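Local coordinates for protein MaoC-like dehydratase (Phytophthora Capsici, PDB 3KH8) that probably catalyses the reversible hydration of trans-2-enoyl-CoA thioesters, as a MaoC-like dehydratase related to hydratase 2 enzymes and built on the hot dog fold, at residues A[260-263]-A[264-268]; A[56-59]-A[60-63]; A[153-157]-A[158-162]. All blocks are in the same frame, centred on the assembly; numbering follows the deposited sequence.

Contact 1: A[260-263]-A[264-268]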
ATOM      1  N   ARG A 260       0.047  15.814  -7.099  1.00 12.51           N
ATOM      2  CA  ARG A 260       1.452  15.686  -6.717  1.00 12.72           C
ATOM      3  C   ARG A 260       2.324  16.667  -7.495  1.00 13.24           C
ATOM      4  O   ARG A 260       3.199  17.315  -6.918  1.00 13.15           O
ATOM      5  CB  ARG A 260       1.955  14.263  -6.959  1.00 12.74           C
ATOM      6  CG  ARG A 260       1.462  13.215  -5.960  1.00 12.41           C
ATOM      7  CD  ARG A 260       1.879  11.815  -6.400  1.00 12.43           C
ATOM      8  NE  ARG A 260       3.286  11.783  -6.790  1.00 11.51           N
ATOM      9  CZ  ARG A 260       3.794  11.007  -7.740  1.00 12.54           C
ATOM     10  NH1 ARG A 260       3.019  10.166  -8.417  1.00 12.84           N
ATOM     11  NH2 ARG A 260       5.086  11.082  -8.017  1.00 12.59           N
ATOM     12  N   ALA A 261       2.085  16.765  -8.803  1.00 13.32           N
ATOM     13  CA  ALA A 261       2.830  17.690  -9.654  1.00 13.64           C
ATOM     14  C   ALA A 261       2.573  19.137  -9.236  1.00 13.97           C
ATOM     15  O   ALA A 261       3.507  19.938  -9.152  1.00 14.08           O
ATOM     16  CB  ALA A 261       2.466  17.480 -11.118  1.00 13.54           C
ATOM     17  N   LEU A 262       1.309  19.454  -8.956  1.00 14.24           N
ATOM     18  CA  LEU A 262       0.916  20.802  -8.536  1.00 14.78           C
ATOM     19  C   LEU A 262       1.522  21.195  -7.189  1.00 15.06           C
ATOM     20  O   LEU A 262       2.019  22.313  -7.032  1.00 15.05           O
ATOM     21  CB  LEU A 262      -0.612  20.941  -8.514  1.00 14.52           C
ATOM     22  CG  LEU A 262      -1.299  20.856  -9.882  1.00 14.76           C
ATOM     23  CD1 LEU A 262      -2.758  20.428  -9.720  1.00 14.03           C
ATOM     24  CD2 LEU A 262      -1.189  22.182 -10.641  1.00 14.93           C
ATOM     25  N   PHE A 263       1.486  20.274  -6.225  1.00 15.54           N
ATOM     26  CA  PHE A 263       2.093  20.512  -4.915  1.00 16.21           C
ATOM     27  C   PHE A 263       3.593  20.738  -5.042  1.00 16.64           C
ATOM     28  O   PHE A 263       4.142  21.650  -4.418  1.00 16.58           O
ATOM     29  CB  PHE A 263       1.814  19.358  -3.933  1.00 16.07           C
ATOM     30  CG  PHE A 263       2.491  19.531  -2.594  1.00 16.10           C
ATOM     31  CD1 PHE A 263       1.921  20.333  -1.612  1.00 15.83           C
ATOM     32  CD2 PHE A 263       3.712  18.914  -2.328  1.00 16.05           C
ATOM     33  CE1 PHE A 263       2.553  20.511  -0.375  1.00 16.57           C
ATOM     34  CE2 PHE A 263       4.352  19.086  -1.094  1.00 15.69           C
ATOM     35  CZ  PHE A 263       3.766  19.883  -0.116  1.00 15.81           C
ATOM     36  N   LYS A 264       4.243  19.905  -5.852  1.00 17.49           N
ATOM     37  CA  LYS A 264       5.695  19.956  -6.042  1.00 18.46           C
ATOM     38  C   LYS A 264       6.136  21.275  -6.686  1.00 18.74           C
ATOM     39  O   LYS A 264       7.123  21.885  -6.261  1.00 18.75           O
ATOM     40  CB  LYS A 264       6.154  18.764  -6.892  1.00 18.75           C
ATOM     41  CG  LYS A 264       7.658  18.551  -6.937  1.00 20.92           C
ATOM     42  CD  LYS A 264       8.008  17.383  -7.853  1.00 24.74           C
ATOM     43  CE  LYS A 264       9.504  17.122  -7.875  1.00 26.56           C
ATOM     44  NZ  LYS A 264       9.831  15.963  -8.759  1.00 29.33           N
ATOM     45  N   GLN A 265       5.393  21.715  -7.699  1.00 18.93           N
ATOM     46  CA  GLN A 265       5.743  22.932  -8.433  1.00 19.32           C
ATOM     47  C   GLN A 265       5.452  24.222  -7.658  1.00 19.37           C
ATOM     48  O   GLN A 265       6.271  25.146  -7.662  1.00 19.55           O
ATOM     49  CB  GLN A 265       5.064  22.954  -9.812  1.00 19.18           C
ATOM     50  CG  GLN A 265       5.421  24.170 -10.688  1.00 19.86           C
ATOM     51  CD  GLN A 265       6.906  24.288 -10.979  1.00 21.07           C
ATOM     52  OE1 GLN A 265       7.558  23.312 -11.350  1.00 21.94           O
ATOM     53  NE2 GLN A 265       7.446  25.493 -10.819  1.00 21.63           N
ATOM     54  N   PHE A 266       4.310  24.271  -6.972  1.00 19.40           N
ATOM     55  CA  PHE A 266       3.784  25.535  -6.449  1.00 19.67           C
ATOM     56  C   PHE A 266       3.748  25.723  -4.930  1.00 20.02           C
ATOM     57  O   PHE A 266       3.804  26.862  -4.450  1.00 20.30           O
ATOM     58  CB  PHE A 266       2.400  25.813  -7.047  1.00 19.37           C
ATOM     59  CG  PHE A 266       2.397  25.894  -8.549  1.00 19.59           C
ATOM     60  CD1 PHE A 266       2.862  27.036  -9.200  1.00 19.20           C
ATOM     61  CD2 PHE A 266       1.938  24.826  -9.312  1.00 18.68           C
ATOM     62  CE1 PHE A 266       2.867  27.115 -10.589  1.00 19.62           C
ATOM     63  CE2 PHE A 266       1.940  24.892 -10.703  1.00 19.56           C
ATOM     64  CZ  PHE A 266       2.406  26.038 -11.347  1.00 19.79           C
ATOM     65  N   CYS A 267       3.644  24.636  -4.167  1.00 19.99           N
ATOM     66  CA  CYS A 267       3.318  24.766  -2.740  1.00 19.93           C
ATOM     67  C   CYS A 267       4.503  24.917  -1.777  1.00 20.07           C
ATOM     68  O   CYS A 267       4.301  25.102  -0.576  1.00 20.17           O
ATOM     69  CB  CYS A 267       2.380  23.641  -2.288  1.00 19.87           C
ATOM     70  SG  CYS A 267       0.706  23.756  -2.965  1.00 19.50           S
ATOM     71  N   GLY A 268       5.727  24.847  -2.303  1.00 20.22           N
ATOM     72  CA  GLY A 268       6.943  25.029  -1.499  1.00 19.95           C
ATOM     73  C   GLY A 268       7.031  24.181  -0.239  1.00 19.95           C
ATOM     74  O   GLY A 268       7.390  24.685   0.830  1.00 19.73           O
TER
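At the end of the long helix 251-266, F263 and C267 come together one turn apart, as do L262 and F266. With CG anti to the backbone N (chi1 177°), F263 lays its ring alongside the next turn, and CD1 of F263 reaches CB of C267 at 3.4 Å. SG of C267 sits 3.9 Å from the same CD1 of F263 and 5.0 Å from the centroid of that ring, about 58° off the ring normal, an oblique sulfur-aromatic contact.

On another side of the helix, CD2 of L262 touches CE2 of F266 at 4.1 Å. This is the central helix of a hot dog fold, and both side chains press onto strands 290-297 and 302-309, L262 through M295, V303 and F305. The F266 ring has two more neighbours: its CD2 edge lies 3.4 Å from L262 O, while CG of Q265 sits 3.5 Å above one face of the F266 ring, over its centre. L262 O also accepts F266 N at 3.0 Å. C267 N donates to F263 O, also at 3.0 Å, and G268 then turns to positive phi. A turn earlier R260 directs its guanidinium to E68 in a salt bridge.

Contact 2: A[56-59]-A[60-63]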
ATOM      1  N   GLN A  56      -2.350   7.156  10.774  1.00 14.27           N
ATOM      2  CA  GLN A  56      -1.118   7.480  10.055  1.00 14.52           C
ATOM      3  C   GLN A  56      -0.827   6.500   8.928  1.00 13.92           C
ATOM      4  O   GLN A  56      -0.446   6.903   7.828  1.00 14.04           O
ATOM      5  CB  GLN A  56       0.078   7.486  10.999  1.00 14.78           C
ATOM      6  CG  GLN A  56       0.254   8.754  11.768  1.00 17.17           C
ATOM      7  CD  GLN A  56       1.685   8.962  12.196  1.00 19.00           C
ATOM      8  OE1 GLN A  56       2.391   8.005  12.528  1.00 19.93           O
ATOM      9  NE2 GLN A  56       2.128  10.212  12.180  1.00 18.07           N
ATOM     10  N   ARG A  57      -0.992   5.213   9.215  1.00 13.34           N
ATOM     11  CA  ARG A  57      -0.734   4.164   8.233  1.00 12.83           C
ATOM     12  C   ARG A  57      -1.606   4.331   6.980  1.00 12.51           C
ATOM     13  O   ARG A  57      -1.128   4.118   5.867  1.00 12.29           O
ATOM     14  CB  ARG A  57      -0.926   2.786   8.871  1.00 12.99           C
ATOM     15  CG  ARG A  57      -0.640   1.600   7.967  1.00 13.13           C
ATOM     16  CD  ARG A  57      -0.704   0.323   8.775  1.00 13.99           C
ATOM     17  NE  ARG A  57      -0.514  -0.877   7.970  1.00 15.16           N
ATOM     18  CZ  ARG A  57      -1.452  -1.798   7.775  1.00 16.90           C
ATOM     19  NH1 ARG A  57      -2.653  -1.654   8.330  1.00 18.70           N
ATOM     20  NH2 ARG A  57      -1.194  -2.871   7.038  1.00 17.23           N
ATOM     21  N   ASP A  58      -2.868   4.730   7.161  1.00 12.16           N
ATOM     22  CA  ASP A  58      -3.749   5.028   6.024  1.00 11.91           C
ATOM     23  C   ASP A  58      -3.179   6.139   5.140  1.00 11.61           C
ATOM     24  O   ASP A  58      -3.304   6.084   3.919  1.00 11.69           O
ATOM     25  CB  ASP A  58      -5.161   5.414   6.491  1.00 11.90           C
ATOM     26  CG  ASP A  58      -5.859   4.295   7.252  1.00 12.46           C
ATOM     27  OD1 ASP A  58      -5.799   3.125   6.812  1.00 11.96           O
ATOM     28  OD2 ASP A  58      -6.483   4.599   8.294  1.00 13.37           O
ATOM     29  N   LEU A  59      -2.572   7.147   5.766  1.00 11.29           N
ATOM     30  CA  LEU A  59      -1.956   8.257   5.036  1.00 11.06           C
ATOM     31  C   LEU A  59      -0.770   7.793   4.190  1.00 10.86           C
ATOM     32  O   LEU A  59      -0.634   8.193   3.027  1.00 10.63           O
ATOM     33  CB  LEU A  59      -1.518   9.372   5.998  1.00 11.10           C
ATOM     34  CG  LEU A  59      -2.583  10.077   6.853  1.00 11.53           C
ATOM     35  CD1 LEU A  59      -1.936  11.139   7.742  1.00 11.26           C
ATOM     36  CD2 LEU A  59      -3.672  10.700   6.000  1.00 11.22           C
ATOM     37  N   LEU A  60       0.073   6.942   4.777  1.00 10.52           N
ATOM     38  CA  LEU A  60       1.200   6.338   4.064  1.00 10.35           C
ATOM     39  C   LEU A  60       0.736   5.460   2.904  1.00 10.42           C
ATOM     40  O   LEU A  60       1.300   5.524   1.811  1.00  9.84           O
ATOM     41  CB  LEU A  60       2.085   5.530   5.028  1.00 10.37           C
ATOM     42  CG  LEU A  60       2.696   6.271   6.230  1.00  9.84           C
ATOM     43  CD1 LEU A  60       3.489   5.330   7.132  1.00  9.53           C
ATOM     44  CD2 LEU A  60       3.587   7.414   5.775  1.00 11.11           C
ATOM     45  N   MET A  61      -0.297   4.651   3.148  1.00 10.75           N
ATOM     46  CA  MET A  61      -0.856   3.759   2.128  1.00 11.41           C
ATOM     47  C   MET A  61      -1.423   4.534   0.941  1.00 10.91           C
ATOM     48  O   MET A  61      -1.303   4.101  -0.209  1.00 10.90           O
ATOM     49  CB  MET A  61      -1.947   2.871   2.733  1.00 12.09           C
ATOM     50  CG  MET A  61      -1.442   1.880   3.792  1.00 15.27           C
ATOM     51  SD  MET A  61      -2.768   0.886   4.520  1.00 23.23           S
ATOM     52  CE  MET A  61      -3.594   0.305   3.040  1.00 19.92           C
ATOM     53  N   TYR A  62      -2.052   5.668   1.232  1.00 10.47           N
ATOM     54  CA  TYR A  62      -2.556   6.566   0.195  1.00 10.57           C
ATOM     55  C   TYR A  62      -1.420   7.195  -0.613  1.00 10.55           C
ATOM     56  O   TYR A  62      -1.468   7.212  -1.845  1.00 10.56           O
ATOM     57  CB  TYR A  62      -3.446   7.662   0.798  1.00 10.42           C
ATOM     58  CG  TYR A  62      -3.924   8.666  -0.234  1.00 11.10           C
ATOM     59  CD1 TYR A  62      -4.889   8.314  -1.182  1.00 12.06           C
ATOM     60  CD2 TYR A  62      -3.396   9.960  -0.278  1.00 11.89           C
ATOM     61  CE1 TYR A  62      -5.328   9.228  -2.145  1.00 11.49           C
ATOM     62  CE2 TYR A  62      -3.829  10.887  -1.245  1.00 11.74           C
ATOM     63  CZ  TYR A  62      -4.794  10.507  -2.171  1.00 11.80           C
ATOM     64  OH  TYR A  62      -5.233  11.399  -3.127  1.00 12.41           O
ATOM     65  N   ALA A  63      -0.410   7.715   0.083  1.00 10.63           N
ATOM     66  CA  ALA A  63       0.742   8.341  -0.573  1.00 10.95           C
ATOM     67  C   ALA A  63       1.408   7.387  -1.565  1.00 11.18           C
ATOM     68  O   ALA A  63       1.658   7.767  -2.713  1.00 10.96           O
ATOM     69  CB  ALA A  63       1.750   8.842   0.460  1.00 11.07           C
TER
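R57 runs extended from CA to NE, with CG anti to its backbone N (chi1 -178°), while M61 puts CG beside its own N (chi1 -65°) and bends at the sulfur (chi3 50°); the two chains therefore meet one turn apart. They lie in the first turns of helix 56-65, on the side facing the second subunit of the dimer. CG of R57 is 4.1 Å from SD of M61, and the sulfur lies over one face of the R57 guanidinium, SD to CZ of R57 being 4.4 Å. The sulfur takes a face, and the N-H groups find their partners in the second subunit.

NH2 of R57 forms a salt bridge with D58 OD1 of the second subunit, R57 NH2 of the second subunit makes the same bridge to D58 OD1 of this chain, and R57 NE donates to L225 O of the second subunit. M61 packs on its own counterpart, M61 of the second subunit. The other oxygen of D58, OD2, accepts the backbone N of N55 and an N-H of Q98, so the carboxylate is tied both to the start of its own helix and to the partner chain; this would probably favour its charged form.

The backbone beneath is a regular helix, with L60 N bonded to Q56 O at 3.1 Å in the carbonyl plane. R57 O takes two atoms of M61: N of M61 donates to it at 2.9 Å, and CG of M61 lies 3.1 Å from the same R57 O.

Contact 3: A[153-157]-A[158-162]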
ATOM      1  N   TYR A 153     -28.754  18.381 -12.948  1.00 37.42           N
ATOM      2  CA  TYR A 153     -28.855  19.178 -14.167  1.00 38.35           C
ATOM      3  C   TYR A 153     -29.075  18.341 -15.416  1.00 39.06           C
ATOM      4  O   TYR A 153     -28.477  17.277 -15.576  1.00 39.10           O
ATOM      5  CB  TYR A 153     -27.610  20.051 -14.348  1.00 38.25           C
ATOM      6  CG  TYR A 153     -27.593  21.302 -13.495  1.00 38.15           C
ATOM      7  CD1 TYR A 153     -28.561  22.294 -13.659  1.00 38.13           C
ATOM      8  CD2 TYR A 153     -26.598  21.503 -12.537  1.00 37.98           C
ATOM      9  CE1 TYR A 153     -28.549  23.447 -12.884  1.00 37.80           C
ATOM     10  CE2 TYR A 153     -26.576  22.659 -11.753  1.00 37.89           C
ATOM     11  CZ  TYR A 153     -27.555  23.624 -11.936  1.00 37.86           C
ATOM     12  OH  TYR A 153     -27.546  24.768 -11.175  1.00 37.91           O
ATOM     13  N   ASP A 154     -29.940  18.839 -16.298  1.00 39.98           N
ATOM     14  CA  ASP A 154     -30.115  18.252 -17.619  1.00 40.98           C
ATOM     15  C   ASP A 154     -29.083  18.863 -18.563  1.00 41.44           C
ATOM     16  O   ASP A 154     -29.128  20.061 -18.857  1.00 41.68           O
ATOM     17  CB  ASP A 154     -31.541  18.483 -18.138  1.00 41.09           C
ATOM     18  CG  ASP A 154     -31.817  17.766 -19.458  1.00 41.74           C
ATOM     19  OD1 ASP A 154     -30.910  17.093 -19.992  1.00 42.43           O
ATOM     20  OD2 ASP A 154     -32.954  17.877 -19.966  1.00 43.20           O
ATOM     21  N   LYS A 155     -28.152  18.035 -19.024  1.00 42.00           N
ATOM     22  CA  LYS A 155     -27.074  18.487 -19.901  1.00 42.54           C
ATOM     23  C   LYS A 155     -27.441  18.393 -21.384  1.00 42.73           C
ATOM     24  O   LYS A 155     -26.658  18.795 -22.250  1.00 42.94           O
ATOM     25  CB  LYS A 155     -25.786  17.700 -19.621  1.00 42.62           C
ATOM     26  CG  LYS A 155     -25.104  18.046 -18.299  1.00 43.01           C
ATOM     27  CD  LYS A 155     -24.381  19.386 -18.365  1.00 43.59           C
ATOM     28  CE  LYS A 155     -23.636  19.666 -17.073  1.00 43.78           C
ATOM     29  NZ  LYS A 155     -22.985  21.002 -17.082  1.00 43.93           N
ATOM     30  N   GLY A 156     -28.632  17.871 -21.670  1.00 42.87           N
ATOM     31  CA  GLY A 156     -29.084  17.678 -23.046  1.00 42.85           C
ATOM     32  C   GLY A 156     -28.716  16.299 -23.559  1.00 42.83           C
ATOM     33  O   GLY A 156     -29.555  15.594 -24.122  1.00 43.11           O
ATOM     34  N   LYS A 157     -27.456  15.919 -23.360  1.00 42.56           N
ATOM     35  CA  LYS A 157     -26.972  14.590 -23.726  1.00 42.16           C
ATOM     36  C   LYS A 157     -26.986  13.639 -22.524  1.00 41.73           C
ATOM     37  O   LYS A 157     -26.798  12.431 -22.677  1.00 41.75           O
ATOM     38  CB  LYS A 157     -25.574  14.682 -24.355  1.00 42.26           C
ATOM     39  CG  LYS A 157     -25.576  15.278 -25.765  1.00 42.46           C
ATOM     40  CD  LYS A 157     -24.178  15.653 -26.249  1.00 42.57           C
ATOM     41  CE  LYS A 157     -24.244  16.362 -27.600  1.00 42.96           C
ATOM     42  NZ  LYS A 157     -22.953  17.008 -27.992  1.00 42.46           N
ATOM     43  N   GLY A 158     -27.220  14.194 -21.333  1.00 41.17           N
ATOM     44  CA  GLY A 158     -27.321  13.397 -20.109  1.00 40.28           C
ATOM     45  C   GLY A 158     -27.646  14.199 -18.860  1.00 39.55           C
ATOM     46  O   GLY A 158     -28.109  15.339 -18.942  1.00 39.71           O
ATOM     47  N   THR A 159     -27.396  13.590 -17.701  1.00 38.63           N
ATOM     48  CA  THR A 159     -27.669  14.201 -16.397  1.00 37.56           C
ATOM     49  C   THR A 159     -26.388  14.371 -15.580  1.00 36.59           C
ATOM     50  O   THR A 159     -25.606  13.433 -15.452  1.00 36.50           O
ATOM     51  CB  THR A 159     -28.682  13.344 -15.586  1.00 37.61           C
ATOM     52  OG1 THR A 159     -30.003  13.554 -16.094  1.00 37.95           O
ATOM     53  CG2 THR A 159     -28.665  13.704 -14.095  1.00 37.67           C
ATOM     54  N   LEU A 160     -26.175  15.567 -15.033  1.00 35.49           N
ATOM     55  CA  LEU A 160     -25.100  15.768 -14.060  1.00 34.30           C
ATOM     56  C   LEU A 160     -25.654  15.880 -12.641  1.00 33.26           C
ATOM     57  O   LEU A 160     -26.318  16.864 -12.296  1.00 33.16           O
ATOM     58  CB  LEU A 160     -24.238  16.991 -14.398  1.00 34.51           C
ATOM     59  CG  LEU A 160     -23.089  17.280 -13.416  1.00 34.72           C
ATOM     60  CD1 LEU A 160     -21.948  16.276 -13.564  1.00 34.74           C
ATOM     61  CD2 LEU A 160     -22.573  18.704 -13.569  1.00 34.96           C
ATOM     62  N   MET A 161     -25.382  14.858 -11.832  1.00 31.99           N
ATOM     63  CA  MET A 161     -25.722  14.882 -10.413  1.00 30.73           C
ATOM     64  C   MET A 161     -24.492  15.264  -9.593  1.00 29.58           C
ATOM     65  O   MET A 161     -23.455  14.602  -9.668  1.00 29.39           O
ATOM     66  CB  MET A 161     -26.268  13.525  -9.957  1.00 30.83           C
ATOM     67  CG  MET A 161     -26.817  13.533  -8.532  1.00 31.63           C
ATOM     68  SD  MET A 161     -27.584  11.980  -8.025  1.00 33.90           S
ATOM     69  CE  MET A 161     -26.152  10.938  -7.749  1.00 32.89           C
ATOM     70  N   GLU A 162     -24.613  16.334  -8.815  1.00 28.26           N
ATOM     71  CA  GLU A 162     -23.529  16.773  -7.943  1.00 27.00           C
ATOM     72  C   GLU A 162     -23.825  16.414  -6.492  1.00 26.25           C
ATOM     73  O   GLU A 162     -24.866  16.794  -5.956  1.00 25.90           O
ATOM     74  CB  GLU A 162     -23.283  18.275  -8.075  1.00 26.92           C
ATOM     75  CG  GLU A 162     -22.731  18.713  -9.428  1.00 26.36           C
ATOM     76  CD  GLU A 162     -22.263  20.159  -9.423  1.00 25.63           C
ATOM     77  OE1 GLU A 162     -23.000  21.031  -8.915  1.00 24.92           O
ATOM     78  OE2 GLU A 162     -21.154  20.425  -9.931  1.00 24.86           O
TER
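Y153 and L160 form an antiparallel hydrogen-bonded pair, Y153 N to L160 O and L160 N to Y153 O both at 2.9 Å, and D154 and T159 follow as a non-hydrogen-bonded pair. A third bond, K155 N to G158 O at 2.7 Å, closes the turn.

K155 folds back over the strand: bent at chi2 (-75°), it runs side by side with L160, pointing the same way, and its CE rests 3.8 Å from both CB and CD2 of L160. Y153 leaves from the same face as L160, and its hydroxyl bonds to R194 O. This is the tip of the beta hairpin of strands 141-154 and 158-169, part of the curled hot dog sheet.

On the other face D154 makes an Asx turn. Its CG is anti to the backbone N (chi1 -174°), which carries OD1 round to receive G156 N at 2.9 Å from well above the carboxylate plane (48° out of it). G156 has positive phi, and its backbone angles call for glycine. T159, on D154's face, has its CA-H against Y153 O (CA to O 3.3 Å), and its OG1 meets L186 O and the hydroxyl of Y189.

How the contacts relate
Along the chain the order is contact 2, contact 3, contact 1. Contacts 2 and 3 belong to the hydratase 2 N-terminal domain, contact 1 to the MaoC-like domain. Contact 3 is remote: its centre is about 35 Å from that of contact 2 and about 33 Å from that of contact 1, on the opposite side of the chain's centre from both. Contacts 1 and 2, on helices 251-266 and 56-65, have centres about 19 Å apart and nearest atoms about 5 Å apart, without touching. R260 of contact 1 reaches E68 and I66, just after helix 56-65, so the two domains meet there; contact 2 itself holds the dimer partner, and contact 3 closes a hairpin of the shared antiparallel sheet.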